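Local atomic coordinates of minor fimbrium subunit Mfa5 (Porphyromonas gingivalis ATCC 33277, PDB entry 6TO1), a protein that serves as an accessory subunit of the minor fimbriae, pili that mediate biofilm formation and adhesion to host cells and to other oral bacteria. Residues N218-S223 with S354-H359; H179-L184 with L213-N218; E106-W111 with P579-L584. All blocks are in the same frame, centred on the assembly; numbering follows the deposited sequence.

Interaction 1 of 3, residues N218-S223 with S354-H359; sequences NIMATS and SGYTIH
The methylene CG of Met220 lies over one face of the Tyr356 ring, a CH-pi contact in which CG stands 3.5 Å from the ring centroid and 18° off the normal. It sits off-centre toward the hydroxyl end of the ring, and its nearest atom there is Tyr356 CZ, 3.3 Å from Met220 CG. What brings the methylene onto the ring is the first torsion of Met220, which sets CG opposite the backbone N (chi1 -168°). Bends at chi2 and chi3 follow, so the thioether rides higher than CG. Met220 SD is 4.9 Å from the ring centroid, above the same face, which makes a Met-aromatic contact at longer range. Ser354 CB covers the other face, so the phenol is sandwiched between Met220 and its own chain.

The polar part runs through a water. It donates to Met220 O at 2.8 Å and lies 2.9 Å from Tyr356 OH, tying the phenol to a carbonyl in the last turn of helix 209-220. The same Met220 O accepts from Ser223 N at 2.9 Å and closes a type I turn.

Both residues also pack on Lys228 of the central strand 227-234. Just before Tyr356, Gly355 ends helix 340-353 in a Schellman motif and leads into strand 357-362. Helices packed on a largely parallel sheet are typical of the von Willebrand factor type A fold.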
ATOM      1  N   ASN A 218      28.725   8.919 -12.310  1.00 16.98           N
ATOM      2  CA  ASN A 218      29.090   7.661 -12.931  1.00 19.35           C
ATOM      3  C   ASN A 218      28.497   6.495 -12.152  1.00 21.10           C
ATOM      4  O   ASN A 218      27.967   5.543 -12.740  1.00 19.57           O
ATOM      5  CB  ASN A 218      30.610   7.500 -12.995  1.00 18.18           C
ATOM      6  CG  ASN A 218      31.264   8.335 -14.100  1.00 22.07           C
ATOM      7  OD1 ASN A 218      30.608   8.969 -14.926  1.00 21.16           O
ATOM      8  ND2 ASN A 218      32.582   8.309 -14.111  1.00 24.94           N
ATOM      9  N   ILE A 219      28.592   6.554 -10.827  1.00 20.60           N
ATOM     10  CA  ILE A 219      28.050   5.491  -9.994  1.00 17.32           C
ATOM     11  C   ILE A 219      26.537   5.442 -10.106  1.00 21.07           C
ATOM     12  O   ILE A 219      25.951   4.366 -10.235  1.00 17.61           O
ATOM     13  CB  ILE A 219      28.491   5.688  -8.535  1.00 19.89           C
ATOM     14  CG1 ILE A 219      29.986   5.407  -8.413  1.00 22.31           C
ATOM     15  CG2 ILE A 219      27.717   4.756  -7.606  1.00 20.80           C
ATOM     16  CD1 ILE A 219      30.609   5.856  -7.121  1.00 24.45           C
ATOM     17  N   MET A 220      25.882   6.598 -10.051  1.00 19.37           N
ATOM     18  CA  MET A 220      24.426   6.634 -10.082  1.00 18.21           C
ATOM     19  C   MET A 220      23.861   6.183 -11.419  1.00 21.46           C
ATOM     20  O   MET A 220      22.705   5.735 -11.469  1.00 19.90           O
ATOM     21  CB  MET A 220      23.939   8.044  -9.762  1.00 18.90           C
ATOM     22  CG  MET A 220      22.445   8.088  -9.483  1.00 20.71           C
ATOM     23  SD  MET A 220      22.062   7.346  -7.869  1.00 21.01           S
ATOM     24  CE  MET A 220      22.444   8.659  -6.726  1.00 23.01           C
ATOM     25  N   ALA A 221      24.654   6.240 -12.489  1.00 21.89           N
ATOM     26  CA  ALA A 221      24.173   5.817 -13.803  1.00 20.21           C
ATOM     27  C   ALA A 221      23.690   4.370 -13.836  1.00 25.50           C
ATOM     28  O   ALA A 221      22.896   4.014 -14.705  1.00 27.59           O
ATOM     29  CB  ALA A 221      25.270   5.993 -14.843  1.00 25.47           C
ATOM     30  N   THR A 222      24.175   3.513 -12.952  1.00 22.29           N
ATOM     31  CA  THR A 222      23.720   2.120 -12.953  1.00 27.69           C
ATOM     32  C   THR A 222      22.475   1.892 -12.094  1.00 30.40           C
ATOM     33  O   THR A 222      21.944   0.774 -12.063  1.00 27.59           O
ATOM     34  CB  THR A 222      24.839   1.201 -12.461  1.00 32.68           C
ATOM     35  OG1 THR A 222      25.002   1.397 -11.050  1.00 30.66           O
ATOM     36  CG2 THR A 222      26.156   1.534 -13.184  1.00 39.14           C
ATOM     37  N   SER A 223      21.996   2.913 -11.409  1.00 22.14           N
ATOM     38  CA  SER A 223      20.872   2.761 -10.502  1.00 23.97           C
ATOM     39  C   SER A 223      19.568   2.613 -11.265  1.00 25.92           C
ATOM     40  O   SER A 223      19.306   3.337 -12.229  1.00 24.70           O
ATOM     41  CB  SER A 223      20.779   3.980  -9.574  1.00 22.32           C
ATOM     42  OG  SER A 223      19.544   4.000  -8.840  1.00 24.54           O
ATOM     43  N   SER A 354      19.512  14.645 -14.834  1.00 19.98           N
ATOM     44  CA  SER A 354      19.251  13.212 -14.831  1.00 19.11           C
ATOM     45  C   SER A 354      18.178  12.799 -13.823  1.00 20.41           C
ATOM     46  O   SER A 354      17.885  11.597 -13.712  1.00 23.75           O
ATOM     47  CB  SER A 354      20.551  12.450 -14.526  1.00 24.99           C
ATOM     48  OG  SER A 354      21.516  12.608 -15.555  1.00 21.57           O
ATOM     49  N   GLY A 355      17.610  13.741 -13.083  1.00 23.74           N
ATOM     50  CA  GLY A 355      16.633  13.452 -12.058  1.00 22.73           C
ATOM     51  C   GLY A 355      17.164  13.168 -10.669  1.00 28.22           C
ATOM     52  O   GLY A 355      16.410  12.658  -9.835  1.00 25.32           O
ATOM     53  N   TYR A 356      18.423  13.459 -10.381  1.00 20.45           N
ATOM     54  CA  TYR A 356      18.956  13.164  -9.064  1.00 20.62           C
ATOM     55  C   TYR A 356      18.700  14.336  -8.119  1.00 21.35           C
ATOM     56  O   TYR A 356      18.764  15.498  -8.522  1.00 22.16           O
ATOM     57  CB  TYR A 356      20.457  12.879  -9.121  1.00 20.03           C
ATOM     58  CG  TYR A 356      20.886  11.861 -10.164  1.00 20.30           C
ATOM     59  CD1 TYR A 356      19.998  10.904 -10.651  1.00 19.50           C
ATOM     60  CD2 TYR A 356      22.168  11.870 -10.671  1.00 18.17           C
ATOM     61  CE1 TYR A 356      20.385   9.973 -11.603  1.00 21.10           C
ATOM     62  CE2 TYR A 356      22.569  10.939 -11.619  1.00 14.98           C
ATOM     63  CZ  TYR A 356      21.657  10.008 -12.097  1.00 15.21           C
ATOM     64  OH  TYR A 356      22.019   9.085 -13.032  1.00 19.47           O
ATOM     65  N   THR A 357      18.429  14.022  -6.852  1.00 18.81           N
ATOM     66  CA  THR A 357      18.279  15.017  -5.798  1.00 17.52           C
ATOM     67  C   THR A 357      19.643  15.266  -5.169  1.00 20.95           C
ATOM     68  O   THR A 357      20.355  14.319  -4.832  1.00 19.33           O
ATOM     69  CB  THR A 357      17.284  14.526  -4.743  1.00 22.28           C
ATOM     70  OG1 THR A 357      16.015  14.341  -5.364  1.00 22.79           O
ATOM     71  CG2 THR A 357      17.143  15.522  -3.624  1.00 22.22           C
ATOM     72  N   ILE A 358      19.999  16.534  -5.008  1.00 18.33           N
ATOM     73  CA  ILE A 358      21.311  16.897  -4.494  1.00 16.78           C
ATOM     74  C   ILE A 358      21.149  17.585  -3.155  1.00 16.52           C
ATOM     75  O   ILE A 358      20.519  18.646  -3.073  1.00 17.36           O
ATOM     76  CB  ILE A 358      22.097  17.821  -5.447  1.00 14.65           C
ATOM     77  CG1 ILE A 358      21.922  17.352  -6.874  1.00 20.46           C
ATOM     78  CG2 ILE A 358      23.544  17.893  -4.991  1.00 18.26           C
ATOM     79  CD1 ILE A 358      22.406  15.979  -7.151  1.00 24.15           C
ATOM     80  N   HIS A 359      21.802  17.027  -2.135  1.00 19.08           N
ATOM     81  CA  HIS A 359      21.914  17.619  -0.814  1.00 17.26           C
ATOM     82  C   HIS A 359      23.349  18.074  -0.583  1.00 17.92           C
ATOM     83  O   HIS A 359      24.294  17.352  -0.925  1.00 17.96           O
ATOM     84  CB  HIS A 359      21.569  16.613   0.279  1.00 18.73           C
ATOM     85  CG  HIS A 359      20.335  15.824   0.011  1.00 20.45           C
ATOM     86  ND1 HIS A 359      19.139  16.095   0.643  1.00 20.15           N
ATOM     87  CD2 HIS A 359      20.106  14.770  -0.804  1.00 20.40           C
ATOM     88  CE1 HIS A 359      18.224  15.244   0.212  1.00 19.15           C
ATOM     89  NE2 HIS A 359      18.788  14.422  -0.656  1.00 23.57           N
TER
HETATM   90  O   HOH W   1      20.544   6.582 -13.099  1.00 28.29           O

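Interaction 2 of 3, residues H179-L184 with L213-N218; sequences HEPHRL and LKMARN
Met215 lays its thioether across the backbone between His182 and Arg183, with SD 3.4 Å from His182 C and 3.3 Å from Arg183 N. The chain runs extended as far as the sulfur, chi1 -176° and chi2 likewise straight, which carries SD from the helix to the strand. A bend at chi3 then turns the methyl back toward Pro181, Met215 CE 3.9 Å from Pro181 O and equally near the ring carbon Pro181 CG. The sulfur also meets the first methylene of Arg183, SD to CB at 3.7 Å. One side chain thus touches a proline ring, a peptide and the root of an arginine.

Farther along, the contact turns polar. A water accepts from Arg183 NH2 at 3.2 Å and from Asn218 ND2 at 3.1 Å, joining strand and helix one turn beyond Met215. It lies in the guanidinium plane, at its edge. His182 points its CB away from the helix and gives its NE2 to Asp178.

The axes of strand 181-184 and helix 213-218 approach to 8.5 Å, with a 38° angle between their directions. Strand 181-186 is the outermost on its side of the six-stranded sheet, paired antiparallel with strand 170-177, whose Val175 also touches Met215. Helix 209-220 lies on one face of the sheet, Ala216 on Val129 and Val131, while Leu213 and Lys214 touch Glu347 of helix 340-353.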
ATOM      1  N   HIS A 179      42.379  16.215  -4.625  1.00 19.03           N
ATOM      2  CA  HIS A 179      42.645  16.694  -5.975  1.00 18.27           C
ATOM      3  C   HIS A 179      42.150  15.726  -7.040  1.00 18.80           C
ATOM      4  O   HIS A 179      42.186  16.066  -8.223  1.00 20.50           O
ATOM      5  CB  HIS A 179      44.142  16.996  -6.200  1.00 18.93           C
ATOM      6  CG  HIS A 179      45.056  15.852  -5.902  1.00 17.22           C
ATOM      7  ND1 HIS A 179      45.617  15.673  -4.657  1.00 24.44           N
ATOM      8  CD2 HIS A 179      45.497  14.828  -6.672  1.00 23.37           C
ATOM      9  CE1 HIS A 179      46.384  14.596  -4.678  1.00 23.76           C
ATOM     10  NE2 HIS A 179      46.326  14.065  -5.888  1.00 20.39           N
ATOM     11  N   GLU A 180      41.655  14.553  -6.651  1.00 18.94           N
ATOM     12  CA  GLU A 180      41.014  13.605  -7.551  1.00 19.75           C
ATOM     13  C   GLU A 180      39.976  12.834  -6.739  1.00 17.93           C
ATOM     14  O   GLU A 180      40.075  12.759  -5.509  1.00 17.35           O
ATOM     15  CB  GLU A 180      42.049  12.650  -8.175  1.00 18.62           C
ATOM     16  CG  GLU A 180      42.655  11.792  -7.115  1.00 21.08           C
ATOM     17  CD  GLU A 180      43.880  11.032  -7.547  1.00 31.27           C
ATOM     18  OE1 GLU A 180      44.083  10.847  -8.760  1.00 26.68           O
ATOM     19  OE2 GLU A 180      44.631  10.609  -6.640  1.00 27.82           O
ATOM     20  N   PRO A 181      38.964  12.276  -7.381  1.00 20.73           N
ATOM     21  CA  PRO A 181      37.956  11.520  -6.638  1.00 20.47           C
ATOM     22  C   PRO A 181      38.409  10.081  -6.434  1.00 18.43           C
ATOM     23  O   PRO A 181      39.245   9.546  -7.178  1.00 19.48           O
ATOM     24  CB  PRO A 181      36.726  11.609  -7.560  1.00 20.21           C
ATOM     25  CG  PRO A 181      37.323  11.627  -8.948  1.00 22.50           C
ATOM     26  CD  PRO A 181      38.596  12.452  -8.802  1.00 21.15           C
ATOM     27  N   HIS A 182      37.817   9.459  -5.418  1.00 19.49           N
ATOM     28  CA  HIS A 182      38.111   8.078  -5.058  1.00 20.56           C
ATOM     29  C   HIS A 182      36.827   7.287  -4.865  1.00 20.30           C
ATOM     30  O   HIS A 182      35.970   7.690  -4.079  1.00 21.03           O
ATOM     31  CB  HIS A 182      38.893   7.998  -3.758  1.00 18.44           C
ATOM     32  CG  HIS A 182      40.096   8.882  -3.732  1.00 20.46           C
ATOM     33  ND1 HIS A 182      41.225   8.611  -4.479  1.00 23.29           N
ATOM     34  CD2 HIS A 182      40.362  10.014  -3.035  1.00 17.97           C
ATOM     35  CE1 HIS A 182      42.130   9.549  -4.252  1.00 24.50           C
ATOM     36  NE2 HIS A 182      41.629  10.418  -3.393  1.00 19.17           N
ATOM     37  N   ARG A 183      36.690   6.172  -5.583  1.00 23.06           N
ATOM     38  CA  ARG A 183      35.518   5.315  -5.397  1.00 19.32           C
ATOM     39  C   ARG A 183      35.782   4.426  -4.191  1.00 20.93           C
ATOM     40  O   ARG A 183      36.520   3.439  -4.287  1.00 27.92           O
ATOM     41  CB  ARG A 183      35.220   4.474  -6.631  1.00 22.26           C
ATOM     42  CG  ARG A 183      33.941   3.624  -6.435  1.00 30.60           C
ATOM     43  CD  ARG A 183      33.715   2.657  -7.592  1.00 42.73           C
ATOM     44  NE  ARG A 183      33.548   3.404  -8.838  1.00 63.83           N
ATOM     45  CZ  ARG A 183      32.751   3.044  -9.842  1.00 62.67           C
ATOM     46  NH1 ARG A 183      32.036   1.930  -9.770  1.00 64.79           N
ATOM     47  NH2 ARG A 183      32.674   3.806 -10.933  1.00 55.93           N
ATOM     48  N   LEU A 184      35.179   4.760  -3.057  1.00 21.54           N
ATOM     49  CA  LEU A 184      35.407   3.989  -1.839  1.00 20.44           C
ATOM     50  C   LEU A 184      34.482   2.773  -1.755  1.00 31.86           C
ATOM     51  O   LEU A 184      34.897   1.705  -1.282  1.00 23.96           O
ATOM     52  CB  LEU A 184      35.211   4.871  -0.622  1.00 17.10           C
ATOM     53  CG  LEU A 184      36.181   6.069  -0.494  1.00 22.24           C
ATOM     54  CD1 LEU A 184      36.001   6.785   0.847  1.00 23.84           C
ATOM     55  CD2 LEU A 184      37.629   5.641  -0.688  1.00 26.00           C
ATOM     56  N   LEU A 213      31.645  14.943  -7.746  1.00 16.25           N
ATOM     57  CA  LEU A 213      30.293  14.853  -8.276  1.00 15.25           C
ATOM     58  C   LEU A 213      30.235  14.032  -9.560  1.00 17.81           C
ATOM     59  O   LEU A 213      29.265  13.299  -9.786  1.00 17.28           O
ATOM     60  CB  LEU A 213      29.741  16.255  -8.510  1.00 15.24           C
ATOM     61  CG  LEU A 213      29.477  17.066  -7.264  1.00 15.10           C
ATOM     62  CD1 LEU A 213      29.170  18.512  -7.583  1.00 17.03           C
ATOM     63  CD2 LEU A 213      28.313  16.454  -6.439  1.00 19.11           C
ATOM     64  N   LYS A 214      31.254  14.147 -10.424  1.00 14.12           N
ATOM     65  CA  LYS A 214      31.290  13.344 -11.638  1.00 16.15           C
ATOM     66  C   LYS A 214      31.359  11.857 -11.316  1.00 17.86           C
ATOM     67  O   LYS A 214      30.650  11.052 -11.924  1.00 17.75           O
ATOM     68  CB  LYS A 214      32.474  13.765 -12.509  1.00 17.77           C
ATOM     69  CG  LYS A 214      32.736  12.840 -13.697  1.00 15.39           C
ATOM     70  CD  LYS A 214      31.587  12.814 -14.691  1.00 16.81           C
ATOM     71  CE  LYS A 214      31.881  11.844 -15.853  1.00 19.81           C
ATOM     72  NZ  LYS A 214      30.827  11.887 -16.918  1.00 22.40           N
ATOM     73  N   MET A 215      32.190  11.468 -10.348  1.00 16.79           N
ATOM     74  CA  MET A 215      32.220  10.059  -9.965  1.00 18.05           C
ATOM     75  C   MET A 215      30.871   9.596  -9.413  1.00 17.65           C
ATOM     76  O   MET A 215      30.420   8.474  -9.700  1.00 17.38           O
ATOM     77  CB  MET A 215      33.332   9.819  -8.950  1.00 15.97           C
ATOM     78  CG  MET A 215      33.449   8.346  -8.611  1.00 22.50           C
ATOM     79  SD  MET A 215      34.840   8.019  -7.557  1.00 24.06           S
ATOM     80  CE  MET A 215      36.122   7.901  -8.818  1.00 22.99           C
ATOM     81  N   ALA A 216      30.221  10.436  -8.612  1.00 19.26           N
ATOM     82  CA  ALA A 216      28.874  10.137  -8.142  1.00 17.95           C
ATOM     83  C   ALA A 216      27.899   9.944  -9.303  1.00 18.32           C
ATOM     84  O   ALA A 216      27.053   9.043  -9.264  1.00 18.08           O
ATOM     85  CB  ALA A 216      28.401  11.262  -7.219  1.00 18.05           C
ATOM     86  N   ARG A 217      28.004  10.775 -10.350  0.86 17.70           N
ATOM     87  CA  ARG A 217      27.133  10.597 -11.506  0.86 17.15           C
ATOM     88  C   ARG A 217      27.446   9.284 -12.225  0.86 19.09           C
ATOM     89  O   ARG A 217      26.532   8.590 -12.682  0.86 19.56           O
ATOM     90  CB  ARG A 217      27.257  11.772 -12.478  0.86 17.35           C
ATOM     91  CG  ARG A 217      26.806  13.078 -11.921  0.86 20.10           C
ATOM     92  CD  ARG A 217      26.466  14.063 -13.032  0.86 18.37           C
ATOM     93  NE  ARG A 217      27.570  14.363 -13.931  0.86 18.98           N
ATOM     94  CZ  ARG A 217      27.571  14.114 -15.238  0.86 18.89           C
ATOM     95  NH1 ARG A 217      28.606  14.484 -15.973  0.86 17.35           N
ATOM     96  NH2 ARG A 217      26.548  13.496 -15.818  0.86 18.69           N
ATOM     97  N   ASN A 218      28.725   8.919 -12.310  1.00 16.98           N
ATOM     98  CA  ASN A 218      29.090   7.661 -12.931  1.00 19.35           C
ATOM     99  C   ASN A 218      28.497   6.495 -12.152  1.00 21.10           C
ATOM    100  O   ASN A 218      27.967   5.543 -12.740  1.00 19.57           O
ATOM    101  CB  ASN A 218      30.610   7.500 -12.995  1.00 18.18           C
ATOM    102  CG  ASN A 218      31.264   8.335 -14.100  1.00 22.07           C
ATOM    103  OD1 ASN A 218      30.608   8.969 -14.926  1.00 21.16           O
ATOM    104  ND2 ASN A 218      32.582   8.309 -14.111  1.00 24.94           N
TER
HETATM  105  O   HOH W   2      33.943   6.558 -11.961  1.00 31.69           O

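Interaction 3 of 3, residues E106-W111 with P579-L584; sequences ENPNAW and PKWIKL
Trp581 lays a face of its indole against Pro108 where the turn leading into strand 110-119 meets the bulged chain that runs into strand 582-583, and thereby joins the beta-sheets of two successive domains. Lys580 and Trp581 form a classic beta bulge opposite Ile577. From the bulge the Trp581 CB starts toward the turn, 4.1 Å from Pro108 CG, and the first torsion places CG opposite its own carbonyl carbon. Beyond it, CG and CD2 lie against Pro108 CG. Then comes the closest packing: Pro108 CD is 3.3 Å from Trp581 CE2 and stands over the six-membered ring, 17° off its normal, a CH-pi contact. Lys580 CG covers the opposite face.

Farther out the neighbours are polar. Trp581 CZ2 meets Glu106 O at 3.6 Å. The tip, CH2, comes equally near to Asn107 OD1, whose amide plane is tilted only 21° from the ring, while CZ3 has Asn109 ND2 at 4.0 Å. On the pyrrole side, a water lying in the ring plane takes a weak bond from NE1 and donates to Glu106 O.

Asn109 reaches across as well, OD1 to Gly529 N and ND2 to Tyr530 O at the start of strand 530-539, and Glu106 pairs with Lys424. Within the turn, Asn107 OD1 accepts the backbone Asn109 N at 2.8 Å, an Asx turn in which the donor stands 37° out of the carbonyl plane.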
ATOM      1  N   GLU A 106     -33.795 -15.935  16.636  1.00 29.57           N
ATOM      2  CA  GLU A 106     -34.833 -15.909  15.610  1.00 33.96           C
ATOM      3  C   GLU A 106     -34.754 -17.123  14.692  1.00 37.56           C
ATOM      4  O   GLU A 106     -35.784 -17.668  14.282  1.00 34.20           O
ATOM      5  CB  GLU A 106     -34.720 -14.627  14.801  1.00 32.39           C
ATOM      6  CG  GLU A 106     -35.220 -13.403  15.543  1.00 64.76           C
ATOM      7  CD  GLU A 106     -35.123 -12.149  14.711  1.00 91.39           C
ATOM      8  OE1 GLU A 106     -34.160 -11.375  14.906  1.00 91.49           O
ATOM      9  OE2 GLU A 106     -36.010 -11.940  13.858  1.00 98.56           O
ATOM     10  N   ASN A 107     -33.545 -17.542  14.331  1.00 29.92           N
ATOM     11  CA  ASN A 107     -33.351 -18.653  13.406  1.00 23.47           C
ATOM     12  C   ASN A 107     -31.942 -19.163  13.630  1.00 29.84           C
ATOM     13  O   ASN A 107     -30.975 -18.459  13.308  1.00 28.21           O
ATOM     14  CB  ASN A 107     -33.578 -18.218  11.961  1.00 25.73           C
ATOM     15  CG  ASN A 107     -33.406 -19.363  10.966  1.00 23.16           C
ATOM     16  OD1 ASN A 107     -32.825 -20.419  11.272  1.00 27.02           O
ATOM     17  ND2 ASN A 107     -33.911 -19.152   9.751  1.00 29.21           N
ATOM     18  N   PRO A 108     -31.783 -20.377  14.175  1.00 25.73           N
ATOM     19  CA  PRO A 108     -30.437 -20.867  14.478  1.00 31.26           C
ATOM     20  C   PRO A 108     -29.609 -21.137  13.245  1.00 26.35           C
ATOM     21  O   PRO A 108     -28.392 -21.307  13.372  1.00 26.42           O
ATOM     22  CB  PRO A 108     -30.698 -22.156  15.262  1.00 30.10           C
ATOM     23  CG  PRO A 108     -32.012 -22.624  14.724  1.00 26.21           C
ATOM     24  CD  PRO A 108     -32.818 -21.383  14.493  1.00 27.25           C
ATOM     25  N   ASN A 109     -30.228 -21.231  12.069  1.00 22.48           N
ATOM     26  CA  ASN A 109     -29.483 -21.404  10.813  1.00 26.00           C
ATOM     27  C   ASN A 109     -29.013 -20.015  10.400  1.00 21.60           C
ATOM     28  O   ASN A 109     -29.608 -19.339   9.564  1.00 21.42           O
ATOM     29  CB  ASN A 109     -30.354 -22.060   9.750  1.00 22.56           C
ATOM     30  CG  ASN A 109     -30.806 -23.470  10.150  1.00 21.91           C
ATOM     31  OD1 ASN A 109     -30.012 -24.402  10.230  1.00 24.78           O
ATOM     32  ND2 ASN A 109     -32.105 -23.627  10.359  1.00 26.37           N
ATOM     33  N   ALA A 110     -27.939 -19.563  11.043  1.00 20.84           N
ATOM     34  CA  ALA A 110     -27.473 -18.196  10.886  1.00 22.83           C
ATOM     35  C   ALA A 110     -25.954 -18.189  10.803  1.00 24.66           C
ATOM     36  O   ALA A 110     -25.278 -18.926  11.520  1.00 22.67           O
ATOM     37  CB  ALA A 110     -27.931 -17.307  12.043  1.00 27.59           C
ATOM     38  N   TRP A 111     -25.433 -17.328   9.938  1.00 22.69           N
ATOM     39  CA  TRP A 111     -23.994 -17.194   9.755  1.00 19.83           C
ATOM     40  C   TRP A 111     -23.670 -15.720   9.610  1.00 19.18           C
ATOM     41  O   TRP A 111     -24.429 -14.957   9.007  1.00 24.61           O
ATOM     42  CB  TRP A 111     -23.496 -17.947   8.506  1.00 23.74           C
ATOM     43  CG  TRP A 111     -23.733 -19.429   8.536  1.00 21.10           C
ATOM     44  CD1 TRP A 111     -22.832 -20.399   8.876  1.00 23.13           C
ATOM     45  CD2 TRP A 111     -24.948 -20.116   8.183  1.00 20.19           C
ATOM     46  NE1 TRP A 111     -23.418 -21.637   8.776  1.00 25.39           N
ATOM     47  CE2 TRP A 111     -24.716 -21.485   8.353  1.00 23.36           C
ATOM     48  CE3 TRP A 111     -26.207 -19.696   7.753  1.00 22.92           C
ATOM     49  CZ2 TRP A 111     -25.699 -22.439   8.108  1.00 19.01           C
ATOM     50  CZ3 TRP A 111     -27.170 -20.641   7.514  1.00 18.23           C
ATOM     51  CH2 TRP A 111     -26.910 -21.988   7.686  1.00 18.82           C
ATOM     52  N   PRO A 579     -39.091 -23.482  19.883  1.00 40.03           N
ATOM     53  CA  PRO A 579     -40.246 -24.380  19.840  1.00 46.95           C
ATOM     54  C   PRO A 579     -40.278 -25.385  18.688  1.00 49.92           C
ATOM     55  O   PRO A 579     -41.071 -26.322  18.731  1.00 40.30           O
ATOM     56  CB  PRO A 579     -41.419 -23.401  19.692  1.00 42.60           C
ATOM     57  CG  PRO A 579     -40.842 -22.282  18.884  1.00 41.53           C
ATOM     58  CD  PRO A 579     -39.367 -22.199  19.218  1.00 35.43           C
ATOM     59  N   LYS A 580     -39.416 -25.213  17.683  1.00 31.76           N
ATOM     60  CA  LYS A 580     -39.605 -25.913  16.424  1.00 28.34           C
ATOM     61  C   LYS A 580     -38.345 -26.419  15.740  1.00 30.95           C
ATOM     62  O   LYS A 580     -38.474 -27.107  14.720  1.00 24.14           O
ATOM     63  CB  LYS A 580     -40.352 -24.983  15.449  1.00 26.39           C
ATOM     64  CG  LYS A 580     -39.573 -23.708  15.108  1.00 30.47           C
ATOM     65  CD  LYS A 580     -40.487 -22.604  14.640  1.00 43.02           C
ATOM     66  CE  LYS A 580     -39.971 -21.933  13.389  1.00 45.54           C
ATOM     67  NZ  LYS A 580     -40.745 -20.699  13.098  1.00 45.18           N
ATOM     68  N   TRP A 581     -37.148 -26.172  16.282  1.00 28.97           N
ATOM     69  CA  TRP A 581     -35.912 -26.416  15.532  1.00 25.71           C
ATOM     70  C   TRP A 581     -35.340 -27.801  15.820  1.00 25.54           C
ATOM     71  O   TRP A 581     -34.817 -28.072  16.906  1.00 29.78           O
ATOM     72  CB  TRP A 581     -34.892 -25.312  15.827  1.00 26.82           C
ATOM     73  CG  TRP A 581     -35.400 -23.949  15.593  1.00 22.33           C
ATOM     74  CD1 TRP A 581     -35.794 -23.047  16.532  1.00 24.38           C
ATOM     75  CD2 TRP A 581     -35.551 -23.296  14.329  1.00 23.68           C
ATOM     76  NE1 TRP A 581     -36.207 -21.888  15.933  1.00 29.41           N
ATOM     77  CE2 TRP A 581     -36.070 -22.020  14.577  1.00 23.08           C
ATOM     78  CE3 TRP A 581     -35.323 -23.684  13.007  1.00 27.35           C
ATOM     79  CZ2 TRP A 581     -36.342 -21.111  13.555  1.00 23.59           C
ATOM     80  CZ3 TRP A 581     -35.609 -22.779  11.990  1.00 24.12           C
ATOM     81  CH2 TRP A 581     -36.103 -21.520  12.266  1.00 28.24           C
ATOM     82  N   ILE A 582     -35.416 -28.675  14.823  1.00 23.38           N
ATOM     83  CA  ILE A 582     -34.967 -30.059  14.939  1.00 27.07           C
ATOM     84  C   ILE A 582     -33.525 -30.134  14.463  1.00 34.14           C
ATOM     85  O   ILE A 582     -33.233 -29.851  13.295  1.00 27.88           O
ATOM     86  CB  ILE A 582     -35.868 -31.003  14.124  1.00 25.73           C
ATOM     87  CG1 ILE A 582     -37.318 -30.829  14.584  1.00 24.89           C
ATOM     88  CG2 ILE A 582     -35.363 -32.401  14.195  1.00 26.16           C
ATOM     89  CD1 ILE A 582     -38.341 -31.486  13.672  1.00 23.93           C
ATOM     90  N   LYS A 583     -32.633 -30.535  15.362  1.00 28.80           N
ATOM     91  CA  LYS A 583     -31.221 -30.640  15.032  1.00 37.44           C
ATOM     92  C   LYS A 583     -30.990 -31.659  13.928  1.00 35.26           C
ATOM     93  O   LYS A 583     -31.465 -32.797  13.997  1.00 34.12           O
ATOM     94  CB  LYS A 583     -30.431 -31.036  16.275  1.00 38.06           C
ATOM     95  CG  LYS A 583     -28.912 -31.096  16.066  1.00 41.96           C
ATOM     96  CD  LYS A 583     -28.189 -30.837  17.387  1.00 45.86           C
ATOM     97  CE  LYS A 583     -26.677 -30.670  17.185  1.00 57.18           C
ATOM     98  NZ  LYS A 583     -26.044 -30.052  18.386  1.00 65.84           N
ATOM     99  N   LEU A 584     -30.214 -31.254  12.923  1.00 28.17           N
ATOM    100  CA  LEU A 584     -29.974 -32.052  11.737  1.00 24.46           C
ATOM    101  C   LEU A 584     -28.611 -32.723  11.797  1.00 27.43           C
ATOM    102  O   LEU A 584     -27.684 -32.223  12.444  1.00 33.94           O
ATOM    103  CB  LEU A 584     -30.050 -31.180  10.485  1.00 25.78           C
ATOM    104  CG  LEU A 584     -31.388 -30.533  10.187  1.00 29.28           C
ATOM    105  CD1 LEU A 584     -31.334 -29.616   8.986  1.00 28.53           C
ATOM    106  CD2 LEU A 584     -32.473 -31.631  10.003  1.00 33.37           C
TER
HETATM  107  O   HOH W   3     -37.781 -18.793  16.241  1.00 45.71           O

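In the fold
Interactions 1 and 2 both belong to the von Willebrand factor type A domain: they share Asn218 and use helix 209-220 over a single sheet, about 12 Å apart between centres, and they touch where Ile219 CG1 lies 3.9 Å from Arg183 CZ. Each uses a methionine of the helix, one over a tyrosine face, the other against a strand peptide; both are partly buried. Interaction 3 lies on the opposite side of the chain's centre, about 69 and 78 Å away between centres. More buried, it replaces methionine with a proline–tryptophan CH-pi contact among asparagines, and the loop it closes contains both other contacts. A water bridges all three, weakly at the tryptophan.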